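Long-range contacts in arylalkylamine N-Acetyltransferase 2 (Aedes aegypti, PDB 4FD5), which probably transfers acyl groups from acyl-CoA to arylalkylamines such as dopamine and serotonin, as a GNAT-fold N-acetyltransferase: residues Arg10-Ser15 / Met67-Asp72; Glu34-Ala39 / Asp170-Phe175; Phe125-Ile130 / Phe164-Thr169. All blocks are in the same frame, centred on the assembly; numbering follows the deposited sequence.

Interaction 1. Residues Arg10-Ser15 / Met67-Asp72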
ATOM      1  N   ARG A  10     -13.520  -7.196  15.079  1.00 25.10           N
ATOM      2  CA  ARG A  10     -12.530  -6.738  16.032  1.00 28.04           C
ATOM      3  C   ARG A  10     -11.334  -6.212  15.240  1.00 23.59           C
ATOM      4  O   ARG A  10     -11.039  -6.720  14.162  1.00 24.95           O
ATOM      5  CB  ARG A  10     -12.111  -7.933  16.892  1.00 30.58           C
ATOM      6  CG  ARG A  10     -11.293  -7.612  18.101  1.00 34.15           C
ATOM      7  CD  ARG A  10     -11.174  -8.843  19.000  1.00 37.66           C
ATOM      8  NE  ARG A  10     -10.415  -9.936  18.383  1.00 38.08           N
ATOM      9  CZ  ARG A  10     -10.960 -10.987  17.776  1.00 37.25           C
ATOM     10  NH1 ARG A  10     -12.279 -11.103  17.691  1.00 36.88           N
ATOM     11  NH2 ARG A  10     -10.184 -11.929  17.249  1.00 37.90           N
ATOM     12  N   PHE A  11     -10.671  -5.185  15.753  1.00 21.89           N
ATOM     13  CA  PHE A  11      -9.443  -4.680  15.121  1.00 21.68           C
ATOM     14  C   PHE A  11      -8.256  -4.971  16.016  1.00 22.68           C
ATOM     15  O   PHE A  11      -8.300  -4.721  17.231  1.00 25.36           O
ATOM     16  CB  PHE A  11      -9.548  -3.181  14.807  1.00 20.84           C
ATOM     17  CG  PHE A  11     -10.645  -2.857  13.852  1.00 21.85           C
ATOM     18  CD1 PHE A  11     -11.919  -2.580  14.317  1.00 23.99           C
ATOM     19  CD2 PHE A  11     -10.424  -2.872  12.487  1.00 20.02           C
ATOM     20  CE1 PHE A  11     -12.946  -2.298  13.440  1.00 24.65           C
ATOM     21  CE2 PHE A  11     -11.448  -2.596  11.600  1.00 19.79           C
ATOM     22  CZ  PHE A  11     -12.710  -2.309  12.077  1.00 21.22           C
ATOM     23  N   GLU A  12      -7.201  -5.517  15.419  1.00 18.75           N
ATOM     24  CA  GLU A  12      -6.021  -5.909  16.183  1.00 19.04           C
ATOM     25  C   GLU A  12      -4.754  -5.599  15.401  1.00 19.02           C
ATOM     26  O   GLU A  12      -4.761  -5.609  14.179  1.00 17.44           O
ATOM     27  CB  GLU A  12      -6.044  -7.412  16.470  1.00 22.80           C
ATOM     28  CG  GLU A  12      -7.304  -7.931  17.166  1.00 27.38           C
ATOM     29  CD  GLU A  12      -7.387  -7.502  18.620  1.00 32.94           C
ATOM     30  OE1 GLU A  12      -6.354  -7.073  19.178  1.00 32.53           O
ATOM     31  OE2 GLU A  12      -8.488  -7.598  19.205  1.00 36.62           O
ATOM     32  N   THR A  13      -3.662  -5.353  16.113  1.00 17.96           N
ATOM     33  CA  THR A  13      -2.357  -5.269  15.456  1.00 18.32           C
ATOM     34  C   THR A  13      -1.984  -6.682  15.003  1.00 18.00           C
ATOM     35  O   THR A  13      -2.219  -7.641  15.733  1.00 20.20           O
ATOM     36  CB  THR A  13      -1.298  -4.701  16.420  1.00 19.99           C
ATOM     37  OG1 THR A  13      -1.704  -3.398  16.866  1.00 22.67           O
ATOM     38  CG2 THR A  13       0.067  -4.610  15.731  1.00 21.10           C
ATOM     39  N   ILE A  14      -1.410  -6.829  13.806  1.00 16.81           N
ATOM     40  CA  ILE A  14      -1.157  -8.164  13.261  1.00 15.12           C
ATOM     41  C   ILE A  14       0.119  -8.743  13.830  1.00 17.40           C
ATOM     42  O   ILE A  14       1.200  -8.183  13.635  1.00 18.68           O
ATOM     43  CB  ILE A  14      -1.057  -8.161  11.715  1.00 13.61           C
ATOM     44  CG1 ILE A  14      -2.303  -7.479  11.131  1.00 14.14           C
ATOM     45  CG2 ILE A  14      -0.946  -9.599  11.195  1.00 15.92           C
ATOM     46  CD1 ILE A  14      -2.332  -7.396   9.615  1.00 14.81           C
ATOM     47  N   SER A  15      -0.028  -9.855  14.544  1.00 16.99           N
ATOM     48  CA  SER A  15       1.092 -10.559  15.165  1.00 17.66           C
ATOM     49  C   SER A  15       1.518 -11.716  14.282  1.00 17.05           C
ATOM     50  O   SER A  15       0.807 -12.089  13.353  1.00 16.40           O
ATOM     51  CB  SER A  15       0.676 -11.090  16.542  1.00 20.92           C
ATOM     52  OG  SER A  15      -0.228 -12.169  16.392  1.00 25.44           O
ATOM     53  N   MET A  67      -5.404  -5.683  11.394  1.00 13.80           N
ATOM     54  CA  MET A  67      -6.398  -6.545  10.780  1.00 13.77           C
ATOM     55  C   MET A  67      -7.770  -6.316  11.401  1.00 14.90           C
ATOM     56  O   MET A  67      -7.905  -5.995  12.604  1.00 15.37           O
ATOM     57  CB  MET A  67      -6.023  -8.031  10.914  1.00 14.91           C
ATOM     58  CG  MET A  67      -5.783  -8.463  12.335  1.00 15.62           C
ATOM     59  SD  MET A  67      -5.254 -10.190  12.374  1.00 18.89           S
ATOM     60  CE  MET A  67      -5.180 -10.440  14.159  1.00 22.09           C
ATOM     61  N   ALA A  68      -8.775  -6.448  10.545  1.00 14.25           N
ATOM     62  CA  ALA A  68     -10.148  -6.600  10.961  1.00 16.66           C
ATOM     63  C   ALA A  68     -10.446  -8.085  10.883  1.00 16.90           C
ATOM     64  O   ALA A  68     -10.333  -8.721   9.815  1.00 18.04           O
ATOM     65  CB  ALA A  68     -11.085  -5.826  10.031  1.00 16.87           C
ATOM     66  N   ILE A  69     -10.823  -8.625  12.036  1.00 19.71           N
ATOM     67  CA  ILE A  69     -11.018 -10.057  12.181  1.00 21.81           C
ATOM     68  C   ILE A  69     -12.419 -10.344  12.752  1.00 24.37           C
ATOM     69  O   ILE A  69     -12.880  -9.671  13.671  1.00 24.12           O
ATOM     70  CB  ILE A  69      -9.848 -10.654  13.022  1.00 25.04           C
ATOM     71  CG1 ILE A  69      -9.891 -12.174  13.016  1.00 27.97           C
ATOM     72  CG2 ILE A  69      -9.855 -10.117  14.415  1.00 25.25           C
ATOM     73  CD1 ILE A  69      -8.582 -12.796  13.489  1.00 28.80           C
ATOM     74  N   SER A  70     -13.101 -11.315  12.167  1.00 25.48           N
ATOM     75  CA  SER A  70     -14.491 -11.585  12.522  1.00 29.33           C
ATOM     76  C   SER A  70     -14.589 -12.478  13.754  1.00 33.50           C
ATOM     77  O   SER A  70     -13.574 -12.952  14.265  1.00 30.86           O
ATOM     78  CB  SER A  70     -15.236 -12.214  11.347  1.00 31.34           C
ATOM     79  OG  SER A  70     -14.724 -13.499  11.056  1.00 32.90           O
ATOM     80  N   ASN A  71     -15.817 -12.697  14.225  1.00 36.88           N
ATOM     81  CA  ASN A  71     -16.070 -13.520  15.415  1.00 38.71           C
ATOM     82  C   ASN A  71     -15.526 -14.942  15.291  1.00 40.79           C
ATOM     83  O   ASN A  71     -15.100 -15.543  16.281  1.00 43.13           O
ATOM     84  CB  ASN A  71     -17.568 -13.556  15.724  1.00 42.69           C
ATOM     85  CG  ASN A  71     -18.361 -14.345  14.690  1.00 45.82           C
ATOM     86  OD1 ASN A  71     -18.042 -14.330  13.501  1.00 45.68           O
ATOM     87  ND2 ASN A  71     -19.398 -15.045  15.145  1.00 49.94           N
ATOM     88  N   ASP A  72     -15.539 -15.480  14.074  1.00 39.65           N
ATOM     89  CA  ASP A  72     -15.022 -16.828  13.843  1.00 39.24           C
ATOM     90  C   ASP A  72     -13.548 -16.827  13.431  1.00 38.22           C
ATOM     91  O   ASP A  72     -13.018 -17.845  12.983  1.00 39.84           O
ATOM     92  CB  ASP A  72     -15.891 -17.599  12.834  1.00 42.64           C
ATOM     93  CG  ASP A  72     -15.985 -16.911  11.483  1.00 41.87           C
ATOM     94  OD1 ASP A  72     -15.100 -16.087  11.167  1.00 42.47           O
ATOM     95  OD2 ASP A  72     -16.937 -17.207  10.724  1.00 46.41           O
TER
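Arg-10 and Ile-69 face each other as a hydrogen-bonded antiparallel pair, Arg-10 N giving to Ile-69 O and Ile-69 N giving to Arg-10 O, both at 2.9 Å. Two residues on, Glu-12 and Met-67 repeat this pair of hydrogen bonds, and between them Phe-11 and Ala-68 form the non-hydrogen-bonded pair. The side chain of Arg-10 runs beside that of Ile-69 in the same direction. Its CB lies 3.7 Å from Ile-69 O; CG leads away from the neighbouring strand, CD rises from the sheet, and a bend at chi3 (66°) turns the guanidinium back toward the Ile-69 side chain. There NE engages Glu-12 OE2 in a salt bridge of 3.1 Å, with the carboxylate oxygen in the guanidinium plane at its edge. CZ passes 3.6 Å from Ile-69 CG2, NH1 lies near Ser-70 O, and NH2 comes to 3.4 Å from the same Ile-69 methyl, which sits under one face of the group, offset toward its rim. Met-67, on this side too, sends CE to Glu-12 CB at 3.9 Å, while its CB packs against Ile-14 CG1. On the reverse of the sheet, Phe-11 CE2 touches Ala-68 CB at 3.6 Å, and the ring packs on Leu-147 and Leu-151 of helix 147-161. The arrangement is an antiparallel edge-strand pairing, strand 10-13 bordering the central mixed sheet of the GNAT fold.

Interaction 2. Residues Glu34-Ala39 / Asp170-Phe175; sequences EPLNKA and DATGAF
Glu-34 and Thr-172 make the polar link: Thr-172 OG1 donates to Glu-34 OE2 at 2.6 Å. The hydroxyl approaches from above the carboxylate, 41° out of its plane, and the two side chains cross at about a right angle. The other carboxylate oxygen serves the helix to which Glu-34 is the N-cap, since Glu-34 OE1 accepts from Asn-37 N at 2.8 Å in a nearly straight bond (177°). A bend at chi2 (-87°) folds the carboxylate back over the first turn, where one oxygen can cap and the other can reach the loop after strand 166-171. With both oxygens engaged, the rotation of the carboxylate is probably restrained, and the cap is tied directly to Thr-172.

Van der Waals contacts flank this bond. Leu-36 CD1 meets the methyl CG2 of Thr-172 at 3.8 Å, so the threonine offers its hydroxyl to the acid and its methyl to the leucine. Pro-35, the first residue of helix 35-39, rests its CG on Gly-173 CA at 3.8 Å, while its CD lies beside the hydroxyl, 3.7 Å from Thr-172 OG1. Beyond the pair, Thr-172 O accepts from Tyr-193 OH, Leu-36 also packs on Ile-108 of helix 103-116, and Pro-35 touches His-211.

Gly-173 is itself an N-cap, leading into helix 174-182. The contact therefore brings two helix N-termini together, a side-chain-capped one and the strand-to-helix turn that follows strand 166-171 in this GNAT fold.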
ATOM      1  N   GLU A  34      -5.128  -5.595  -7.607  1.00 18.95           N
ATOM      2  CA  GLU A  34      -4.499  -4.289  -7.460  1.00 19.84           C
ATOM      3  C   GLU A  34      -4.266  -3.694  -8.861  1.00 22.08           C
ATOM      4  O   GLU A  34      -3.832  -4.399  -9.772  1.00 18.30           O
ATOM      5  CB  GLU A  34      -3.180  -4.473  -6.684  1.00 20.69           C
ATOM      6  CG  GLU A  34      -2.583  -3.221  -6.079  1.00 22.69           C
ATOM      7  CD  GLU A  34      -1.692  -2.480  -7.049  1.00 24.41           C
ATOM      8  OE1 GLU A  34      -1.329  -3.069  -8.081  1.00 22.17           O
ATOM      9  OE2 GLU A  34      -1.344  -1.319  -6.767  1.00 26.26           O
ATOM     10  N   PRO A  35      -4.601  -2.406  -9.058  1.00 20.28           N
ATOM     11  CA  PRO A  35      -4.593  -1.834 -10.417  1.00 22.11           C
ATOM     12  C   PRO A  35      -3.319  -2.078 -11.241  1.00 20.59           C
ATOM     13  O   PRO A  35      -3.425  -2.497 -12.400  1.00 20.30           O
ATOM     14  CB  PRO A  35      -4.781  -0.331 -10.166  1.00 22.44           C
ATOM     15  CG  PRO A  35      -5.509  -0.260  -8.868  1.00 22.37           C
ATOM     16  CD  PRO A  35      -5.001  -1.415  -8.042  1.00 21.23           C
ATOM     17  N   LEU A  36      -2.148  -1.802 -10.674  1.00 18.88           N
ATOM     18  CA  LEU A  36      -0.890  -1.983 -11.417  1.00 20.26           C
ATOM     19  C   LEU A  36      -0.538  -3.454 -11.634  1.00 21.14           C
ATOM     20  O   LEU A  36      -0.150  -3.853 -12.735  1.00 19.41           O
ATOM     21  CB  LEU A  36       0.272  -1.254 -10.746  1.00 20.80           C
ATOM     22  CG  LEU A  36       0.065   0.245 -10.509  1.00 20.16           C
ATOM     23  CD1 LEU A  36       1.348   0.851  -9.984  1.00 23.74           C
ATOM     24  CD2 LEU A  36      -0.402   0.946 -11.785  1.00 22.76           C
ATOM     25  N   ASN A  37      -0.664  -4.258 -10.583  1.00 19.43           N
ATOM     26  CA  ASN A  37      -0.441  -5.691 -10.702  1.00 19.18           C
ATOM     27  C   ASN A  37      -1.287  -6.267 -11.820  1.00 21.00           C
ATOM     28  O   ASN A  37      -0.811  -7.059 -12.627  1.00 21.14           O
ATOM     29  CB  ASN A  37      -0.794  -6.396  -9.393  1.00 18.76           C
ATOM     30  CG  ASN A  37       0.138  -6.033  -8.263  1.00 20.88           C
ATOM     31  OD1 ASN A  37       1.137  -5.348  -8.459  1.00 22.50           O
ATOM     32  ND2 ASN A  37      -0.182  -6.505  -7.065  1.00 16.46           N
ATOM     33  N   LYS A  38      -2.550  -5.859 -11.868  1.00 18.01           N
ATOM     34  CA  LYS A  38      -3.456  -6.381 -12.881  1.00 19.97           C
ATOM     35  C   LYS A  38      -3.056  -5.887 -14.276  1.00 23.13           C
ATOM     36  O   LYS A  38      -3.077  -6.652 -15.242  1.00 21.99           O
ATOM     37  CB  LYS A  38      -4.903  -5.993 -12.566  1.00 21.06           C
ATOM     38  CG  LYS A  38      -5.917  -6.646 -13.493  1.00 24.26           C
ATOM     39  CD  LYS A  38      -7.319  -6.136 -13.252  1.00 28.06           C
ATOM     40  CE  LYS A  38      -7.857  -6.597 -11.920  1.00 30.55           C
ATOM     41  NZ  LYS A  38      -9.332  -6.379 -11.833  1.00 34.12           N
ATOM     42  N   ALA A  39      -2.704  -4.610 -14.373  1.00 19.96           N
ATOM     43  CA  ALA A  39      -2.297  -4.030 -15.657  1.00 21.80           C
ATOM     44  C   ALA A  39      -1.149  -4.784 -16.339  1.00 24.60           C
ATOM     45  O   ALA A  39      -1.122  -4.906 -17.566  1.00 25.55           O
ATOM     46  CB  ALA A  39      -1.938  -2.554 -15.486  1.00 21.40           C
ATOM     47  N   ASP A 170       1.050   5.604  -1.062  1.00 14.93           N
ATOM     48  CA  ASP A 170       1.197   5.713  -2.504  1.00 15.77           C
ATOM     49  C   ASP A 170       0.024   4.939  -3.099  1.00 16.48           C
ATOM     50  O   ASP A 170       0.100   3.731  -3.326  1.00 19.86           O
ATOM     51  CB  ASP A 170       2.557   5.155  -2.960  1.00 17.12           C
ATOM     52  CG  ASP A 170       3.747   5.885  -2.319  1.00 20.61           C
ATOM     53  OD1 ASP A 170       3.537   6.911  -1.625  1.00 22.26           O
ATOM     54  OD2 ASP A 170       4.894   5.418  -2.491  1.00 26.28           O
ATOM     55  N   ALA A 171      -1.069   5.662  -3.321  1.00 15.04           N
ATOM     56  CA  ALA A 171      -2.355   5.088  -3.615  1.00 17.22           C
ATOM     57  C   ALA A 171      -2.510   4.938  -5.110  1.00 18.00           C
ATOM     58  O   ALA A 171      -2.585   5.926  -5.835  1.00 16.54           O
ATOM     59  CB  ALA A 171      -3.449   5.970  -3.061  1.00 16.78           C
ATOM     60  N   THR A 172      -2.539   3.691  -5.560  1.00 17.44           N
ATOM     61  CA  THR A 172      -2.589   3.407  -6.990  1.00 18.03           C
ATOM     62  C   THR A 172      -4.007   3.320  -7.505  1.00 19.61           C
ATOM     63  O   THR A 172      -4.222   3.399  -8.714  1.00 19.48           O
ATOM     64  CB  THR A 172      -1.882   2.078  -7.316  1.00 19.24           C
ATOM     65  OG1 THR A 172      -2.533   1.009  -6.612  1.00 20.00           O
ATOM     66  CG2 THR A 172      -0.424   2.141  -6.895  1.00 20.03           C
ATOM     67  N   GLY A 173      -4.963   3.137  -6.595  1.00 19.53           N
ATOM     68  CA  GLY A 173      -6.347   2.906  -6.983  1.00 22.50           C
ATOM     69  C   GLY A 173      -7.330   3.946  -6.472  1.00 21.42           C
ATOM     70  O   GLY A 173      -7.110   4.581  -5.435  1.00 20.45           O
ATOM     71  N   ALA A 174      -8.441   4.081  -7.189  1.00 21.43           N
ATOM     72  CA  ALA A 174      -9.452   5.083  -6.872  1.00 20.87           C
ATOM     73  C   ALA A 174     -10.162   4.887  -5.529  1.00 18.67           C
ATOM     74  O   ALA A 174     -10.531   5.864  -4.869  1.00 17.95           O
ATOM     75  CB  ALA A 174     -10.484   5.160  -8.001  1.00 23.16           C
ATOM     76  N   PHE A 175     -10.372   3.638  -5.126  1.00 19.37           N
ATOM     77  CA  PHE A 175     -11.138   3.389  -3.916  1.00 21.19           C
ATOM     78  C   PHE A 175     -10.343   3.798  -2.679  1.00 19.86           C
ATOM     79  O   PHE A 175     -10.870   4.476  -1.785  1.00 19.79           O
ATOM     80  CB  PHE A 175     -11.596   1.929  -3.834  1.00 23.60           C
ATOM     81  CG  PHE A 175     -12.487   1.512  -4.978  1.00 25.86           C
ATOM     82  CD1 PHE A 175     -13.834   1.859  -4.987  1.00 24.47           C
ATOM     83  CD2 PHE A 175     -11.979   0.778  -6.034  1.00 25.71           C
ATOM     84  CE1 PHE A 175     -14.657   1.477  -6.047  1.00 24.61           C
ATOM     85  CE2 PHE A 175     -12.801   0.399  -7.095  1.00 26.75           C
ATOM     86  CZ  PHE A 175     -14.132   0.748  -7.091  1.00 23.36           C
TER

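Interaction 3. Residues Phe125-Ile130 / Phe164-Thr169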
ATOM      1  N   PHE A 125       8.123  18.215   6.368  1.00 25.65           N
ATOM      2  CA  PHE A 125       7.500  18.229   7.688  1.00 26.28           C
ATOM      3  C   PHE A 125       8.491  18.118   8.845  1.00 26.97           C
ATOM      4  O   PHE A 125       8.086  18.032  10.000  1.00 29.44           O
ATOM      5  CB  PHE A 125       6.425  17.146   7.786  1.00 26.61           C
ATOM      6  CG  PHE A 125       5.335  17.296   6.769  1.00 27.71           C
ATOM      7  CD1 PHE A 125       4.449  18.366   6.832  1.00 27.84           C
ATOM      8  CD2 PHE A 125       5.202  16.382   5.740  1.00 25.95           C
ATOM      9  CE1 PHE A 125       3.449  18.520   5.892  1.00 28.57           C
ATOM     10  CE2 PHE A 125       4.197  16.524   4.798  1.00 27.19           C
ATOM     11  CZ  PHE A 125       3.318  17.598   4.874  1.00 28.25           C
ATOM     12  N   ASP A 126       9.779  18.133   8.525  1.00 27.57           N
ATOM     13  CA  ASP A 126      10.841  18.007   9.522  1.00 30.11           C
ATOM     14  C   ASP A 126      10.652  16.793  10.430  1.00 29.18           C
ATOM     15  O   ASP A 126      10.589  16.917  11.653  1.00 31.04           O
ATOM     16  CB  ASP A 126      10.967  19.289  10.355  1.00 33.29           C
ATOM     17  CG  ASP A 126      12.299  19.378  11.087  1.00 36.92           C
ATOM     18  OD1 ASP A 126      13.297  18.830  10.566  1.00 35.66           O
ATOM     19  OD2 ASP A 126      12.350  19.993  12.177  1.00 38.50           O
ATOM     20  N   VAL A 127      10.567  15.614   9.823  1.00 27.74           N
ATOM     21  CA  VAL A 127      10.444  14.375  10.585  1.00 25.09           C
ATOM     22  C   VAL A 127      11.520  13.373  10.167  1.00 24.08           C
ATOM     23  O   VAL A 127      12.026  13.429   9.041  1.00 26.54           O
ATOM     24  CB  VAL A 127       9.044  13.748  10.416  1.00 23.88           C
ATOM     25  CG1 VAL A 127       7.969  14.669  10.981  1.00 24.94           C
ATOM     26  CG2 VAL A 127       8.774  13.452   8.944  1.00 23.83           C
ATOM     27  N   ASP A 128      11.871  12.462  11.071  1.00 24.18           N
ATOM     28  CA  ASP A 128      12.899  11.465  10.786  1.00 28.45           C
ATOM     29  C   ASP A 128      12.297  10.106  10.452  1.00 24.38           C
ATOM     30  O   ASP A 128      13.012   9.163  10.106  1.00 24.19           O
ATOM     31  CB  ASP A 128      13.877  11.330  11.961  1.00 28.37           C
ATOM     32  CG  ASP A 128      13.177  11.156  13.290  1.00 31.89           C
ATOM     33  OD1 ASP A 128      12.052  10.610  13.314  1.00 33.34           O
ATOM     34  OD2 ASP A 128      13.753  11.566  14.323  1.00 39.81           O
ATOM     35  N   LYS A 129      10.977  10.008  10.562  1.00 24.45           N
ATOM     36  CA  LYS A 129      10.288   8.766  10.245  1.00 21.89           C
ATOM     37  C   LYS A 129       8.857   9.070   9.821  1.00 19.39           C
ATOM     38  O   LYS A 129       8.271  10.073  10.236  1.00 19.95           O
ATOM     39  CB  LYS A 129      10.332   7.774  11.421  1.00 21.64           C
ATOM     40  CG  LYS A 129       9.428   8.120  12.594  1.00 23.46           C
ATOM     41  CD  LYS A 129       9.564   7.094  13.726  1.00 25.94           C
ATOM     42  CE  LYS A 129       8.518   7.325  14.819  1.00 25.85           C
ATOM     43  NZ  LYS A 129       8.713   6.477  16.043  1.00 30.23           N
ATOM     44  N   ILE A 130       8.323   8.212   8.957  1.00 18.70           N
ATOM     45  CA  ILE A 130       6.971   8.387   8.423  1.00 17.95           C
ATOM     46  C   ILE A 130       6.243   7.056   8.437  1.00 15.27           C
ATOM     47  O   ILE A 130       6.825   6.014   8.148  1.00 14.94           O
ATOM     48  CB  ILE A 130       7.012   8.947   6.988  1.00 16.24           C
ATOM     49  CG1 ILE A 130       7.452  10.417   7.017  1.00 19.67           C
ATOM     50  CG2 ILE A 130       5.635   8.822   6.303  1.00 16.97           C
ATOM     51  CD1 ILE A 130       7.597  11.057   5.637  1.00 21.38           C
ATOM     52  N   PHE A 164       4.318   8.837  15.817  1.00 21.87           N
ATOM     53  CA  PHE A 164       4.426   9.392  14.466  1.00 21.26           C
ATOM     54  C   PHE A 164       3.662  10.701  14.318  1.00 20.73           C
ATOM     55  O   PHE A 164       2.645  10.924  14.972  1.00 21.85           O
ATOM     56  CB  PHE A 164       3.939   8.392  13.415  1.00 17.81           C
ATOM     57  CG  PHE A 164       4.833   7.204  13.254  1.00 19.72           C
ATOM     58  CD1 PHE A 164       4.741   6.126  14.118  1.00 20.01           C
ATOM     59  CD2 PHE A 164       5.775   7.171  12.245  1.00 18.85           C
ATOM     60  CE1 PHE A 164       5.564   5.030  13.964  1.00 21.95           C
ATOM     61  CE2 PHE A 164       6.604   6.074  12.088  1.00 21.17           C
ATOM     62  CZ  PHE A 164       6.498   5.003  12.948  1.00 20.34           C
ATOM     63  N   GLN A 165       4.155  11.557  13.424  1.00 20.25           N
ATOM     64  CA  GLN A 165       3.523  12.833  13.135  1.00 22.10           C
ATOM     65  C   GLN A 165       3.030  12.919  11.697  1.00 19.63           C
ATOM     66  O   GLN A 165       2.222  13.780  11.365  1.00 18.50           O
ATOM     67  CB  GLN A 165       4.504  13.973  13.381  1.00 25.02           C
ATOM     68  CG  GLN A 165       5.001  14.056  14.803  1.00 25.99           C
ATOM     69  CD  GLN A 165       6.001  15.166  14.972  1.00 31.45           C
ATOM     70  OE1 GLN A 165       5.647  16.273  15.364  1.00 37.44           O
ATOM     71  NE2 GLN A 165       7.256  14.885  14.657  1.00 29.93           N
ATOM     72  N   VAL A 166       3.539  12.034  10.848  1.00 17.70           N
ATOM     73  CA  VAL A 166       3.160  12.059   9.435  1.00 18.13           C
ATOM     74  C   VAL A 166       2.838  10.665   8.914  1.00 15.19           C
ATOM     75  O   VAL A 166       3.575   9.704   9.163  1.00 15.35           O
ATOM     76  CB  VAL A 166       4.251  12.700   8.575  1.00 18.29           C
ATOM     77  CG1 VAL A 166       3.901  12.590   7.086  1.00 19.67           C
ATOM     78  CG2 VAL A 166       4.444  14.165   8.970  1.00 18.47           C
ATOM     79  N   MET A 167       1.737  10.562   8.176  1.00 14.92           N
ATOM     80  CA  MET A 167       1.400   9.329   7.476  1.00 15.17           C
ATOM     81  C   MET A 167       1.422   9.566   5.975  1.00 15.73           C
ATOM     82  O   MET A 167       1.173  10.680   5.517  1.00 14.61           O
ATOM     83  CB  MET A 167       0.008   8.841   7.870  1.00 15.05           C
ATOM     84  CG  MET A 167      -0.220   8.611   9.364  1.00 15.51           C
ATOM     85  SD  MET A 167      -1.913   8.114   9.715  1.00 16.58           S
ATOM     86  CE  MET A 167      -1.863   6.359   9.340  1.00 15.92           C
ATOM     87  N   LYS A 168       1.688   8.502   5.223  1.00 14.77           N
ATOM     88  CA  LYS A 168       1.881   8.608   3.776  1.00 15.33           C
ATOM     89  C   LYS A 168       1.295   7.378   3.122  1.00 15.79           C
ATOM     90  O   LYS A 168       1.343   6.298   3.700  1.00 15.37           O
ATOM     91  CB  LYS A 168       3.389   8.684   3.483  1.00 17.14           C
ATOM     92  CG  LYS A 168       3.810   8.549   2.018  1.00 21.18           C
ATOM     93  CD  LYS A 168       5.341   8.504   1.921  1.00 23.30           C
ATOM     94  CE  LYS A 168       5.838   8.545   0.473  1.00 23.62           C
ATOM     95  NZ  LYS A 168       5.737   7.223  -0.194  1.00 23.96           N
ATOM     96  N   THR A 169       0.733   7.523   1.923  1.00 14.80           N
ATOM     97  CA  THR A 169       0.354   6.344   1.152  1.00 13.62           C
ATOM     98  C   THR A 169       0.557   6.608  -0.339  1.00 16.27           C
ATOM     99  O   THR A 169       0.282   7.709  -0.821  1.00 15.48           O
ATOM    100  CB  THR A 169      -1.101   5.891   1.453  1.00 14.13           C
ATOM    101  OG1 THR A 169      -1.344   4.599   0.884  1.00 16.02           O
ATOM    102  CG2 THR A 169      -2.110   6.878   0.879  1.00 16.61           C
TER
HETATM  103  O   HOH W   1       6.512  11.202  12.107  1.00 23.28           O
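Lys-129 lies over the ring of Phe-164, its extended chain crossing the aromatic side chain at about a right angle. CE stands 3.5 Å from the ring centroid and only 11° off the normal, a CH-pi contact over the centre of one face. NZ follows in a cation-pi contact at 4.2 Å from the centroid, and also makes a weak hydrogen bond to Arg-162 O. Nearer the backbone, Lys-129 CG grazes the ring at Phe-164 CE2. Because CG sits between the backbone N and the carbonyl carbon (chi1 74°), the straight methylene chain is directed across the ring.

A water links the two backbones where the strands begin to pair. It donates to Lys-129 O at 2.8 Å and accepts from Gln-165 N at 2.7 Å, one step before Val-166 and Phe-131 are joined by a backbone hydrogen bond. Strands 129-138 and 166-171 are parallel neighbours, joined through helix 147-161 in a beta-alpha-beta crossover of the GNAT acetyltransferase fold.

The apolar contacts centre on Val-166, whose two methyls part company. CG1 lies alongside Ile-130 CG1, the two side chains pointing the same way. CG2 instead meets Phe-125 CB at 3.8 Å, with the phenylalanine side chain set about perpendicular to the valine; Val-127 CG1 comes obliquely to the same methyl and also touches Gln-165 NE2. Ile-130 turns its other branch along the strand: CG2 packs on Lys-168 CB at 3.6 Å. That lysine extends beyond the contact, where NZ forms a salt bridge with Asp-170 OD1 and a hydrogen bond with Asn-116 OD1.

Overall arrangement
From the N terminus, strand 10-13 opens interaction 1, which closes at strand 66-69 around an excursion that is about half helix. Helix 35-39 lies within that loop and starts interaction 2, which closes only at residues 170-175, so interactions 1 and 2 cross along the chain. Interaction 3 opens at 125-130, after interaction 1 has closed, and is nested inside the loop of interaction 2; its second segment, 164-169, runs straight into 170-175. Interaction 1 fixes an outermost strand, interaction 3 joins two central parallel strands, and interaction 2 ties helix 35-39 to the end of strand 166-171. Interactions 2 and 3 lie on opposite sides of the chain's centre, with centres about 23 Å apart.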